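Local coordinates for protein Cys-Gly metallodipeptidase DUG1 (Saccharomyces cerevisiae, PDB 4G1P) that hydrolyses the dipeptide Cys-Gly as a zinc- or manganese-dependent dipeptidase and serves as the catalytic component of the yeast glutathione degradosomal complex, at residues 217-231 against 336-349. Numbering follows the deposited sequence.
Sequences GCNYYQTIIEGPSAD and VIPAKVFGKFSIRT. With CYS (cysteine), chain E.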
loop_
_atom_site.group_PDB
_atom_site.type_symbol
_atom_site.label_atom_id
_atom_site.label_comp_id
_atom_site.label_asym_id
_atom_site.label_seq_id
_atom_site.Cartn_x
_atom_site.Cartn_y
_atom_site.Cartn_z
ATOM N N GLY A 217 17.982 -20.026 0.756
ATOM C CA GLY A 217 16.891 -19.936 1.699
ATOM C C GLY A 217 16.299 -18.533 1.685
ATOM O O GLY A 217 16.686 -17.671 0.889
ATOM N N CYS A 218 15.349 -18.301 2.575
ATOM C CA CYS A 218 14.688 -17.011 2.629
ATOM C C CYS A 218 14.201 -16.683 4.045
ATOM O O CYS A 218 13.473 -17.457 4.669
ATOM C CB CYS A 218 13.533 -16.946 1.615
ATOM S SG CYS A 218 12.793 -15.289 1.454
ATOM N N ASN A 219 14.633 -15.537 4.552
ATOM C CA ASN A 219 14.145 -15.045 5.831
ATOM C C ASN A 219 13.357 -13.767 5.600
ATOM O O ASN A 219 13.888 -12.784 5.076
ATOM C CB ASN A 219 15.301 -14.818 6.811
ATOM C CG ASN A 219 15.796 -16.112 7.444
ATOM O OD1 ASN A 219 15.652 -17.190 6.868
ATOM N ND2 ASN A 219 16.364 -16.011 8.638
ATOM N N TYR A 220 12.079 -13.788 5.947
ATOM C CA TYR A 220 11.234 -12.644 5.652
ATOM C C TYR A 220 10.928 -11.877 6.929
ATOM O O TYR A 220 10.394 -12.442 7.895
ATOM C CB TYR A 220 9.951 -13.089 4.959
ATOM C CG TYR A 220 9.305 -12.015 4.120
ATOM C CD1 TYR A 220 8.627 -10.961 4.710
ATOM C CD2 TYR A 220 9.369 -12.054 2.739
ATOM C CE1 TYR A 220 8.034 -9.972 3.946
ATOM C CE2 TYR A 220 8.779 -11.075 1.968
ATOM C CZ TYR A 220 8.110 -10.031 2.580
ATOM O OH TYR A 220 7.505 -9.054 1.827
ATOM N N TYR A 221 11.274 -10.593 6.927
ATOM C CA TYR A 221 11.140 -9.758 8.120
ATOM C C TYR A 221 10.168 -8.596 7.933
ATOM O O TYR A 221 9.935 -8.112 6.811
ATOM C CB TYR A 221 12.506 -9.209 8.558
ATOM C CG TYR A 221 13.510 -10.279 8.888
ATOM C CD1 TYR A 221 13.483 -10.923 10.107
ATOM C CD2 TYR A 221 14.477 -10.656 7.969
ATOM C CE1 TYR A 221 14.391 -11.915 10.411
ATOM C CE2 TYR A 221 15.391 -11.650 8.259
ATOM C CZ TYR A 221 15.344 -12.279 9.481
ATOM O OH TYR A 221 16.255 -13.272 9.781
ATOM N N GLN A 222 9.606 -8.153 9.049
ATOM C CA GLN A 222 8.867 -6.899 9.078
ATOM C C GLN A 222 9.363 -6.056 10.241
ATOM O O GLN A 222 9.455 -6.534 11.376
ATOM C CB GLN A 222 7.347 -7.122 9.158
ATOM C CG GLN A 222 6.860 -7.824 10.408
ATOM C CD GLN A 222 5.356 -8.011 10.419
ATOM O OE1 GLN A 222 4.668 -7.685 9.453
ATOM N NE2 GLN A 222 4.837 -8.537 11.517
ATOM N N THR A 223 9.719 -4.812 9.945
ATOM C CA THR A 223 10.086 -3.868 10.995
ATOM C C THR A 223 8.868 -3.021 11.342
ATOM O O THR A 223 8.312 -2.350 10.473
ATOM C CB THR A 223 11.269 -2.964 10.578
ATOM O OG1 THR A 223 12.470 -3.736 10.571
ATOM C CG2 THR A 223 11.447 -1.818 11.555
ATOM N N ILE A 224 8.451 -3.071 12.608
ATOM C CA ILE A 224 7.237 -2.383 13.044
ATOM C C ILE A 224 7.536 -1.134 13.869
ATOM O O ILE A 224 8.192 -1.210 14.900
ATOM C CB ILE A 224 6.332 -3.307 13.858
ATOM C CG1 ILE A 224 6.312 -4.708 13.237
ATOM C CG2 ILE A 224 4.938 -2.727 13.936
ATOM C CD1 ILE A 224 5.504 -5.730 14.033
ATOM N N ILE A 225 7.060 0.014 13.396
ATOM C CA ILE A 225 7.230 1.274 14.110
ATOM C C ILE A 225 5.873 1.910 14.379
ATOM O O ILE A 225 5.079 2.128 13.454
ATOM C CB ILE A 225 8.104 2.250 13.332
ATOM C CG1 ILE A 225 9.498 1.668 13.135
ATOM C CG2 ILE A 225 8.217 3.567 14.072
ATOM C CD1 ILE A 225 10.407 2.542 12.297
ATOM N N GLU A 226 5.619 2.194 15.657
ATOM C CA GLU A 226 4.344 2.725 16.120
ATOM C C GLU A 226 4.556 4.006 16.915
ATOM O O GLU A 226 5.546 4.134 17.643
ATOM C CB GLU A 226 3.632 1.693 16.989
ATOM C CG GLU A 226 2.351 2.205 17.601
ATOM C CD GLU A 226 1.529 1.109 18.254
ATOM O OE1 GLU A 226 2.142 0.235 18.907
ATOM O OE2 GLU A 226 0.278 1.122 18.106
ATOM N N GLY A 227 3.631 4.957 16.765
ATOM C CA GLY A 227 3.695 6.242 17.460
ATOM C C GLY A 227 2.376 6.653 18.103
ATOM O O GLY A 227 2.065 6.219 19.210
ATOM N N PRO A 228 1.588 7.484 17.409
ATOM C CA PRO A 228 0.256 7.886 17.879
ATOM C C PRO A 228 -0.688 6.695 17.880
ATOM O O PRO A 228 -0.359 5.640 17.311
ATOM C CB PRO A 228 -0.203 8.867 16.804
ATOM C CG PRO A 228 0.489 8.395 15.568
ATOM C CD PRO A 228 1.852 7.972 16.047
ATOM N N SER A 229 -1.854 6.859 18.493
ATOM C CA SER A 229 -2.781 5.740 18.610
ATOM C C SER A 229 -3.654 5.599 17.376
ATOM O O SER A 229 -4.296 4.583 17.175
ATOM C CB SER A 229 -3.629 5.858 19.875
ATOM O OG SER A 229 -4.340 7.077 19.904
ATOM N N ALA A 230 -3.659 6.625 16.540
ATOM C CA ALA A 230 -4.364 6.571 15.271
ATOM C C ALA A 230 -3.723 7.540 14.278
ATOM O O ALA A 230 -2.902 8.377 14.665
ATOM C CB ALA A 230 -5.817 6.884 15.467
ATOM N N ASP A 231 -4.071 7.410 13.001
ATOM C CA ASP A 231 -3.482 8.260 11.977
ATOM C C ASP A 231 -3.717 9.724 12.334
ATOM O O ASP A 231 -4.686 10.062 13.014
ATOM C CB ASP A 231 -4.041 7.932 10.589
ATOM C CG ASP A 231 -3.467 6.630 9.999
ATOM O OD1 ASP A 231 -2.557 6.028 10.607
ATOM O OD2 ASP A 231 -3.929 6.209 8.913
ATOM N N VAL A 336 -1.613 12.495 5.503
ATOM C CA VAL A 336 -1.778 11.738 6.731
ATOM C C VAL A 336 -0.432 11.321 7.320
ATOM O O VAL A 336 0.525 11.059 6.600
ATOM C CB VAL A 336 -2.663 10.482 6.487
ATOM C CG1 VAL A 336 -2.032 9.581 5.432
ATOM C CG2 VAL A 336 -2.879 9.732 7.768
ATOM N N ILE A 337 -0.363 11.287 8.641
ATOM C CA ILE A 337 0.769 10.721 9.344
ATOM C C ILE A 337 0.343 9.345 9.838
ATOM O O ILE A 337 -0.432 9.236 10.786
ATOM C CB ILE A 337 1.166 11.621 10.527
ATOM C CG1 ILE A 337 1.691 12.963 10.015
ATOM C CG2 ILE A 337 2.205 10.962 11.393
ATOM C CD1 ILE A 337 2.119 13.914 11.110
ATOM N N PRO A 338 0.826 8.279 9.176
ATOM C CA PRO A 338 0.439 6.918 9.589
ATOM C C PRO A 338 0.853 6.623 11.019
ATOM O O PRO A 338 1.922 7.055 11.438
ATOM C CB PRO A 338 1.193 6.022 8.602
ATOM C CG PRO A 338 1.383 6.918 7.366
ATOM C CD PRO A 338 1.621 8.289 7.928
ATOM N N ALA A 339 0.010 5.899 11.753
ATOM C CA ALA A 339 0.222 5.638 13.180
ATOM C C ALA A 339 1.138 4.457 13.427
ATOM O O ALA A 339 1.988 4.495 14.325
ATOM C CB ALA A 339 -1.099 5.418 13.878
ATOM N N LYS A 340 0.966 3.415 12.620
ATOM C CA LYS A 340 1.704 2.171 12.797
ATOM C C LYS A 340 2.013 1.519 11.452
ATOM O O LYS A 340 1.114 1.052 10.750
ATOM C CB LYS A 340 0.910 1.230 13.701
ATOM C CG LYS A 340 1.584 -0.092 14.040
ATOM C CD LYS A 340 0.704 -0.874 15.019
ATOM C CE LYS A 340 1.300 -2.219 15.358
ATOM N NZ LYS A 340 0.584 -2.892 16.480
ATOM N N VAL A 341 3.299 1.498 11.109
ATOM C CA VAL A 341 3.769 1.010 9.821
ATOM C C VAL A 341 4.647 -0.257 9.915
ATOM O O VAL A 341 5.345 -0.479 10.902
ATOM C CB VAL A 341 4.564 2.097 9.101
ATOM C CG1 VAL A 341 3.643 3.173 8.602
ATOM C CG2 VAL A 341 5.600 2.684 10.022
ATOM N N PHE A 342 4.612 -1.080 8.875
ATOM C CA PHE A 342 5.379 -2.318 8.847
ATOM C C PHE A 342 6.225 -2.300 7.589
ATOM O O PHE A 342 5.685 -2.326 6.478
ATOM C CB PHE A 342 4.470 -3.550 8.799
ATOM C CG PHE A 342 3.409 -3.587 9.865
ATOM C CD1 PHE A 342 2.309 -2.726 9.819
ATOM C CD2 PHE A 342 3.470 -4.523 10.885
ATOM C CE1 PHE A 342 1.317 -2.775 10.791
ATOM C CE2 PHE A 342 2.474 -4.579 11.863
ATOM C CZ PHE A 342 1.400 -3.703 11.812
ATOM N N GLY A 343 7.543 -2.242 7.756
ATOM C CA GLY A 343 8.447 -2.311 6.621
ATOM C C GLY A 343 8.759 -3.759 6.267
ATOM O O GLY A 343 9.149 -4.542 7.136
ATOM N N LYS A 344 8.578 -4.112 4.997
ATOM C CA LYS A 344 8.768 -5.490 4.551
ATOM C C LYS A 344 10.105 -5.679 3.824
ATOM O O LYS A 344 10.423 -4.960 2.875
ATOM C CB LYS A 344 7.605 -5.914 3.648
ATOM C CG LYS A 344 6.220 -5.693 4.267
ATOM C CD LYS A 344 6.019 -6.575 5.483
ATOM C CE LYS A 344 4.685 -6.340 6.151
ATOM N NZ LYS A 344 3.562 -6.581 5.238
ATOM N N PHE A 345 10.895 -6.638 4.285
ATOM C CA PHE A 345 12.164 -6.970 3.624
ATOM C C PHE A 345 12.601 -8.420 3.893
ATOM O O PHE A 345 12.366 -8.985 4.968
ATOM C CB PHE A 345 13.274 -5.988 4.032
ATOM C CG PHE A 345 13.693 -6.113 5.468
ATOM C CD1 PHE A 345 12.949 -5.526 6.474
ATOM C CD2 PHE A 345 14.828 -6.815 5.814
ATOM C CE1 PHE A 345 13.334 -5.636 7.796
ATOM C CE2 PHE A 345 15.215 -6.936 7.137
ATOM C CZ PHE A 345 14.469 -6.341 8.127
ATOM N N SER A 346 13.239 -9.027 2.911
ATOM C CA SER A 346 13.715 -10.396 3.089
ATOM C C SER A 346 15.184 -10.577 2.706
ATOM O O SER A 346 15.754 -9.801 1.917
ATOM C CB SER A 346 12.834 -11.373 2.322
ATOM O OG SER A 346 12.762 -10.996 0.966
ATOM N N ILE A 347 15.794 -11.600 3.292
ATOM C CA ILE A 347 17.162 -11.953 2.969
ATOM C C ILE A 347 17.219 -13.358 2.377
ATOM O O ILE A 347 16.664 -14.314 2.934
ATOM C CB ILE A 347 18.071 -11.865 4.201
ATOM C CG1 ILE A 347 18.028 -10.441 4.795
ATOM C CG2 ILE A 347 19.484 -12.255 3.828
ATOM C CD1 ILE A 347 18.800 -10.264 6.106
ATOM N N ARG A 348 17.863 -13.472 1.223
ATOM C CA ARG A 348 18.117 -14.776 0.628
ATOM C C ARG A 348 19.357 -15.375 1.266
ATOM O O ARG A 348 20.442 -14.812 1.178
ATOM C CB ARG A 348 18.291 -14.650 -0.883
ATOM C CG ARG A 348 17.027 -14.185 -1.616
ATOM C CD ARG A 348 15.933 -15.240 -1.623
ATOM N NE ARG A 348 14.676 -14.684 -2.105
ATOM C CZ ARG A 348 13.565 -15.384 -2.341
ATOM N NH1 ARG A 348 13.538 -16.708 -2.183
ATOM N NH2 ARG A 348 12.476 -14.748 -2.766
ATOM N N THR A 349 19.197 -16.509 1.931
ATOM C CA THR A 349 20.322 -17.097 2.642
ATOM C C THR A 349 21.104 -18.111 1.807
ATOM O O THR A 349 20.563 -18.769 0.923
ATOM C CB THR A 349 19.870 -17.743 3.947
ATOM O OG1 THR A 349 19.062 -18.877 3.649
ATOM C CG2 THR A 349 19.045 -16.756 4.763
HETATM N N CYS E . 8.148 -17.849 -3.001
HETATM C CA CYS E . 8.903 -17.174 -1.964
HETATM C C CYS E . 10.327 -16.926 -2.468
HETATM O O CYS E . 11.020 -17.852 -2.890
HETATM C CB CYS E . 8.885 -17.983 -0.665
HETATM S SG CYS E . 9.731 -17.218 0.684
HETATM O O HOH W 1 -1.129 3.552 10.539
#
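Tyr221 and Phe345 form a hydrogen-bonded antiparallel pair: Tyr221 N gives its proton to Phe345 O at 2.8 Å, and Phe345 N returns a nearly straight bond (176°) to Tyr221 O. With CG of Phe345 set between its own N and carbonyl carbon (chi1 68°), the phenyl ring swings under Tyr221 CB, which makes a CH-pi contact 3.8 Å from the ring centroid. At the ring's edge sits Thr223 OG1, itself hydrogen-bonded to Thr381. Hydrogen-bonded and non-hydrogen-bonded pairs alternate from Asn219-Ile347 to Glu226-Lys340, the strands running nearly antiparallel. Lining the opposite face of the sheet, Ile224 CG2 sits over a face of the Phe342 ring, 4.1 Å from its centroid, while Ile224 CG1 touches Phe342 CD2. In this M20 peptidase the ladder belongs to the C-terminal lid domain, with strand 378-391 on the other flank of 217-226, and its far end reaches the substrate pocket. There Arg348 can be followed outward: CB and CD pass Gly217 O, CD at 3.6 Å, the chain bending at chi2; NE passes beside Cys218 SG, which lies over the centre of one guanidinium face; NH1 bonds the carbonyl O of the bound cysteine at 2.9 Å and 168°, with a weak bond to Ser422; NH2 reaches Ser234 of the second subunit. Cys218 SG lies 3.7 Å from the ligand's SG. Toward the other end, Gly227 N bonds Ala339 O, and the turn folds back until Asp231 OD1 accepts the amide of Ala339 at 2.8 Å and a proton from a water that in turn accepts from Lys340 N. Asp231 CB rests on Val336 CG2 at 3.5 Å. A leucine in place of Asp231 would probably leave the Ala339 amide without this acceptor and the water without one of its mates. Asp231 O bonds Ser451 of the second subunit.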